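Local coordinates for protein leucine aminopeptidase (Legionella pneumophila, PDB 5GNE) that probably removes amino-terminal residues from peptides as a zinc-dependent aminopeptidase of the M28 peptidase family, at residues A100-L105 against F368-G373; E107-A112 against A216-S221. One frame throughout, in Å; residues are numbered along the deposited sequence.

Interaction 1. Residues A100-L105 against F368-G373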
loop_
_atom_site.group_PDB
_atom_site.type_symbol
_atom_site.label_atom_id
_atom_site.label_comp_id
_atom_site.label_asym_id
_atom_site.label_seq_id
_atom_site.Cartn_x
_atom_site.Cartn_y
_atom_site.Cartn_z
ATOM N N ALA A 100 -19.809 14.581 -14.100
ATOM C CA ALA A 100 -19.887 15.909 -13.482
ATOM C C ALA A 100 -19.221 15.896 -12.127
ATOM O O ALA A 100 -18.437 16.791 -11.808
ATOM C CB ALA A 100 -21.302 16.353 -13.359
ATOM N N GLN A 101 -19.526 14.877 -11.328
ATOM C CA GLN A 101 -18.946 14.808 -9.996
ATOM C C GLN A 101 -17.433 14.621 -10.039
ATOM O O GLN A 101 -16.700 15.281 -9.301
ATOM C CB GLN A 101 -19.602 13.696 -9.173
ATOM C CG GLN A 101 -21.085 13.943 -8.837
ATOM C CD GLN A 101 -22.063 13.463 -9.891
ATOM O OE1 GLN A 101 -21.740 13.334 -11.077
ATOM N NE2 GLN A 101 -23.286 13.215 -9.456
ATOM N N VAL A 102 -16.963 13.763 -10.937
ATOM C CA VAL A 102 -15.538 13.510 -11.072
ATOM C C VAL A 102 -14.807 14.817 -11.420
ATOM O O VAL A 102 -13.774 15.140 -10.829
ATOM C CB VAL A 102 -15.280 12.409 -12.138
ATOM C CG1 VAL A 102 -13.797 12.305 -12.489
ATOM C CG2 VAL A 102 -15.830 11.045 -11.642
ATOM N N HIS A 103 -15.336 15.582 -12.368
ATOM C CA HIS A 103 -14.694 16.846 -12.708
ATOM C C HIS A 103 -14.751 17.869 -11.581
ATOM O O HIS A 103 -13.776 18.570 -11.366
ATOM C CB HIS A 103 -15.260 17.416 -14.010
ATOM C CG HIS A 103 -14.746 16.709 -15.229
ATOM N ND1 HIS A 103 -15.247 15.500 -15.666
ATOM C CD2 HIS A 103 -13.724 17.013 -16.068
ATOM C CE1 HIS A 103 -14.583 15.109 -16.739
ATOM N NE2 HIS A 103 -13.652 16.008 -17.002
ATOM N N SER A 104 -15.852 17.933 -10.841
ATOM C CA SER A 104 -15.917 18.825 -9.676
ATOM C C SER A 104 -14.785 18.509 -8.732
ATOM O O SER A 104 -14.145 19.418 -8.215
ATOM C CB SER A 104 -17.250 18.732 -8.941
ATOM O OG SER A 104 -18.296 19.172 -9.773
ATOM N N LEU A 105 -14.534 17.221 -8.501
ATOM C CA LEU A 105 -13.481 16.852 -7.558
ATOM C C LEU A 105 -12.103 17.172 -8.110
ATOM O O LEU A 105 -11.237 17.614 -7.346
ATOM C CB LEU A 105 -13.579 15.378 -7.151
ATOM C CG LEU A 105 -14.888 15.071 -6.409
ATOM C CD1 LEU A 105 -14.697 13.868 -5.551
ATOM C CD2 LEU A 105 -15.304 16.232 -5.507
ATOM N N PHE A 368 -11.803 6.892 -9.114
ATOM C CA PHE A 368 -12.008 5.613 -8.453
ATOM C C PHE A 368 -13.034 5.735 -7.325
ATOM O O PHE A 368 -14.029 5.020 -7.292
ATOM C CB PHE A 368 -10.663 5.118 -7.942
ATOM C CG PHE A 368 -10.665 3.709 -7.443
ATOM C CD1 PHE A 368 -10.607 2.639 -8.324
ATOM C CD2 PHE A 368 -10.627 3.458 -6.076
ATOM C CE1 PHE A 368 -10.568 1.326 -7.837
ATOM C CE2 PHE A 368 -10.591 2.168 -5.587
ATOM C CZ PHE A 368 -10.554 1.098 -6.469
ATOM N N ILE A 369 -12.795 6.677 -6.422
ATOM C CA ILE A 369 -13.688 6.905 -5.301
ATOM C C ILE A 369 -15.094 7.341 -5.741
ATOM O O ILE A 369 -16.088 6.884 -5.197
ATOM C CB ILE A 369 -13.105 7.947 -4.350
ATOM C CG1 ILE A 369 -11.934 7.358 -3.566
ATOM C CG2 ILE A 369 -14.137 8.404 -3.352
ATOM C CD1 ILE A 369 -11.292 8.381 -2.688
ATOM N N VAL A 370 -15.197 8.203 -6.744
ATOM C CA VAL A 370 -16.522 8.668 -7.157
ATOM C C VAL A 370 -17.287 7.560 -7.867
ATOM O O VAL A 370 -18.450 7.292 -7.558
ATOM C CB VAL A 370 -16.443 9.913 -8.080
ATOM C CG1 VAL A 370 -17.795 10.210 -8.705
ATOM C CG2 VAL A 370 -15.965 11.117 -7.295
ATOM N N GLU A 371 -16.670 6.924 -8.850
ATOM C CA GLU A 371 -17.439 5.978 -9.629
ATOM C C GLU A 371 -17.801 4.710 -8.840
ATOM O O GLU A 371 -18.862 4.119 -9.079
ATOM C CB GLU A 371 -16.725 5.655 -10.924
ATOM C CG GLU A 371 -16.533 6.910 -11.783
ATOM C CD GLU A 371 -17.819 7.399 -12.434
ATOM O OE1 GLU A 371 -18.878 6.791 -12.209
ATOM O OE2 GLU A 371 -17.780 8.382 -13.200
ATOM N N LEU A 372 -16.956 4.305 -7.895
ATOM C CA LEU A 372 -17.349 3.230 -6.978
ATOM C C LEU A 372 -18.254 3.752 -5.843
ATOM O O LEU A 372 -19.220 3.086 -5.443
ATOM C CB LEU A 372 -16.112 2.554 -6.401
ATOM C CG LEU A 372 -15.337 1.641 -7.352
ATOM C CD1 LEU A 372 -14.086 1.127 -6.694
ATOM C CD2 LEU A 372 -16.211 0.468 -7.723
ATOM N N GLY A 373 -17.931 4.945 -5.336
ATOM C CA GLY A 373 -18.598 5.545 -4.191
ATOM C C GLY A 373 -20.059 5.892 -4.417
ATOM O O GLY A 373 -20.854 5.925 -3.483
#

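Interaction 2. Residues E107-A112 against A216-S221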
loop_
_atom_site.group_PDB
_atom_site.type_symbol
_atom_site.label_atom_id
_atom_site.label_comp_id
_atom_site.label_asym_id
_atom_site.label_seq_id
_atom_site.Cartn_x
_atom_site.Cartn_y
_atom_site.Cartn_z
ATOM N N GLU A 107 -11.229 19.646 -10.025
ATOM C CA GLU A 107 -11.030 21.093 -9.887
ATOM C C GLU A 107 -10.655 21.523 -8.468
ATOM O O GLU A 107 -10.229 22.651 -8.253
ATOM C CB GLU A 107 -12.290 21.844 -10.340
ATOM C CG GLU A 107 -12.532 21.779 -11.838
ATOM C CD GLU A 107 -13.910 22.290 -12.239
ATOM O OE1 GLU A 107 -14.214 23.473 -11.969
ATOM O OE2 GLU A 107 -14.686 21.509 -12.841
ATOM N N GLN A 108 -10.805 20.625 -7.501
ATOM C CA GLN A 108 -10.412 20.938 -6.138
ATOM C C GLN A 108 -9.051 20.375 -5.749
ATOM O O GLN A 108 -8.591 20.587 -4.633
ATOM C CB GLN A 108 -11.471 20.439 -5.172
ATOM C CG GLN A 108 -12.822 21.020 -5.464
ATOM C CD GLN A 108 -13.640 21.201 -4.212
ATOM O OE1 GLN A 108 -14.303 20.269 -3.749
ATOM N NE2 GLN A 108 -13.574 22.400 -3.629
ATOM N N ILE A 109 -8.389 19.672 -6.659
ATOM C CA ILE A 109 -7.061 19.179 -6.339
ATOM C C ILE A 109 -6.110 20.337 -6.166
ATOM O O ILE A 109 -5.979 21.173 -7.062
ATOM C CB ILE A 109 -6.483 18.262 -7.411
ATOM C CG1 ILE A 109 -7.292 16.960 -7.494
ATOM C CG2 ILE A 109 -5.017 17.975 -7.113
ATOM C CD1 ILE A 109 -7.029 16.178 -8.795
ATOM N N ASP A 110 -5.487 20.392 -4.993
ATOM C CA ASP A 110 -4.511 21.412 -4.657
ATOM C C ASP A 110 -3.086 20.832 -4.659
ATOM O O ASP A 110 -2.614 20.312 -3.645
ATOM C CB ASP A 110 -4.856 22.032 -3.295
ATOM C CG ASP A 110 -3.960 23.220 -2.940
ATOM O OD1 ASP A 110 -3.010 23.511 -3.698
ATOM O OD2 ASP A 110 -4.213 23.878 -1.906
ATOM N N PRO A 111 -2.394 20.913 -5.804
ATOM C CA PRO A 111 -1.027 20.398 -5.960
ATOM C C PRO A 111 -0.025 20.874 -4.894
ATOM O O PRO A 111 0.891 20.135 -4.520
ATOM C CB PRO A 111 -0.624 20.915 -7.342
ATOM C CG PRO A 111 -1.893 21.013 -8.076
ATOM C CD PRO A 111 -2.910 21.471 -7.062
ATOM N N ALA A 112 -0.190 22.096 -4.411
ATOM C CA ALA A 112 0.696 22.604 -3.370
ATOM C C ALA A 112 0.541 21.796 -2.078
ATOM O O ALA A 112 1.517 21.539 -1.366
ATOM C CB ALA A 112 0.426 24.077 -3.111
ATOM N N ALA A 216 -8.309 12.349 0.453
ATOM C CA ALA A 216 -9.123 12.527 1.663
ATOM C C ALA A 216 -9.564 13.972 1.819
ATOM O O ALA A 216 -10.703 14.251 2.171
ATOM C CB ALA A 216 -8.368 12.069 2.913
ATOM N N ARG A 217 -8.663 14.897 1.562
ATOM C CA ARG A 217 -8.997 16.285 1.779
ATOM C C ARG A 217 -9.976 16.812 0.736
ATOM O O ARG A 217 -10.916 17.533 1.065
ATOM C CB ARG A 217 -7.730 17.127 1.718
ATOM C CG ARG A 217 -7.950 18.616 1.992
ATOM C CD ARG A 217 -6.723 19.442 1.584
ATOM N NE ARG A 217 -6.688 19.600 0.134
ATOM C CZ ARG A 217 -7.540 20.361 -0.552
ATOM N NH1 ARG A 217 -8.471 21.053 0.088
ATOM N NH2 ARG A 217 -7.455 20.439 -1.875
ATOM N N VAL A 218 -9.773 16.435 -0.519
ATOM C CA VAL A 218 -10.763 16.718 -1.548
ATOM C C VAL A 218 -12.152 16.174 -1.194
ATOM O O VAL A 218 -13.141 16.905 -1.250
ATOM C CB VAL A 218 -10.308 16.177 -2.904
ATOM C CG1 VAL A 218 -11.442 16.269 -3.914
ATOM C CG2 VAL A 218 -9.101 16.975 -3.378
ATOM N N VAL A 219 -12.215 14.915 -0.778
ATOM C CA VAL A 219 -13.472 14.314 -0.338
ATOM C C VAL A 219 -14.132 15.100 0.818
ATOM O O VAL A 219 -15.337 15.319 0.801
ATOM C CB VAL A 219 -13.259 12.846 0.102
ATOM C CG1 VAL A 219 -14.455 12.343 0.878
ATOM C CG2 VAL A 219 -12.986 11.945 -1.109
ATOM N N PHE A 220 -13.350 15.579 1.784
ATOM C CA PHE A 220 -13.920 16.371 2.882
ATOM C C PHE A 220 -14.515 17.684 2.375
ATOM O O PHE A 220 -15.543 18.152 2.879
ATOM C CB PHE A 220 -12.881 16.690 3.972
ATOM C CG PHE A 220 -12.633 15.569 4.957
ATOM C CD1 PHE A 220 -13.653 15.079 5.729
ATOM C CD2 PHE A 220 -11.365 15.061 5.155
ATOM C CE1 PHE A 220 -13.424 14.063 6.646
ATOM C CE2 PHE A 220 -11.129 14.047 6.073
ATOM C CZ PHE A 220 -12.152 13.553 6.816
ATOM N N SER A 221 -13.856 18.288 1.396
ATOM C CA SER A 221 -14.306 19.566 0.852
ATOM C C SER A 221 -15.355 19.396 -0.259
ATOM O O SER A 221 -15.906 20.374 -0.742
ATOM C CB SER A 221 -13.116 20.372 0.347
ATOM O OG SER A 221 -12.441 19.653 -0.659
#

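Interaction 1. Residues A100-L105 against F368-G373
Val370 puts both of its methyls to work against helix 99-106. Its CG2 meets Leu105 CD1 at 3.5 Å, while its CG1 lies 3.6 Å from Val102 CG2 and 4.0 Å from Gln101 CB, so this one branched side chain is received by Gln101 and Val102 on one turn of the facing helix and Leu105 on the next. CG1 stands anti to the backbone N of Val370, and this chi1 of 169° aims CG1 at Val102 and Gln101 and CG2 at Leu105. Val102 CG2 has a second neighbour: it sits 3.6 Å from Glu371 OE2, a methyl beside a carboxylate oxygen, with the two side chains crossing at about a right angle.

That carboxylate is held from outside the pair. Glu371 folds back at chi2 (-73°), and its OE2 is hydrogen-bonded to Tyr301 OH and His98 N, its OE1 to Asn97 N; the buried acid thus ties the C-terminal helix to the backbone leading into helix 99-106. The helix segments run nearly antiparallel, at 150°, with axes 9.5 Å apart.

Tyr301 of helix 288-302 also touches Val102, and Phe224, in a loop, packs on Gln101 and Leu105. Phe368 and Leu372 on helix 355-373 pack against strands 185-191 and 259-264, placing helix 355-373 between helix 99-106 and the central mixed sheet.

Interaction 2. Residues E107-A112 against A216-S221
The short connection between helix 99-106 and helix 111-123 passes over the C-terminal part of helix 202-221, and Gln108, Ile109 and Asp110 make the contact. Arg217 reaches it with its guanidinium: NH2 gives a weak hydrogen bond to Gln108 O at 3.0 Å, bent to 121°, with the oxygen lying at the edge of the group near its plane. Asp110 CB approaches the same nitrogen obliquely, 3.4 Å from NH2. The arginine first extends from its helix and then bends at chi3 (77°), which turns the guanidinium toward the loop. Its stronger partner is Glu214, one turn earlier on the helix, whose OE2 forms a salt bridge with Arg217 NH2 and also accepts from Asp110 N.

Asp110 is the N-cap of helix 111-123; its OD1 accepts a weak capping bond of 3.2 Å from Ala112 N. Helix 111-123 thus begins next to the residues that meet Arg217. This part of helix 202-221 belongs to the M28 peptidase region. Beside the arginine, Val218 CG2 makes an apolar contact with Ile109, 4.2 Å from its CA. The same methyl lies 3.9 Å from Gln108 O, the carbonyl that Arg217 also meets. Ile109 and Val218 both continue onto Leu366 of helix 355-373.

At the other end Gln108 bends at chi2, bringing its amide oxygen beside Ser221. OE1 lies 3.4 Å from Ser221 O, but both are acceptors, and this is proximity without a hydrogen bond. Ser221 OG is 3.7 Å from that OE1 and turns back within hydrogen-bonding distance of Arg217 O and Val218 O in its own helix.

How the interactions relate
The centres of the two interactions lie about 12 Å apart, on the same side of the chain's centre and away from the two zinc ions. Helices 99-106 and 111-123 follow each other in sequence; the first supplies 100-105 to interaction 1, and the connection into the second supplies interaction 2. Along the chain, interaction 2 is nested within the long loop that interaction 1 closes. They touch directly, Leu105 O packing 3.7 Å from Val218 CG1. Helix 355-373 supplies one side of interaction 1 and, through Leu366, packs on Ile109 and Val218 of interaction 2. Together they lay helix 99-106 and the connection after it against helices 355-373 and 202-221.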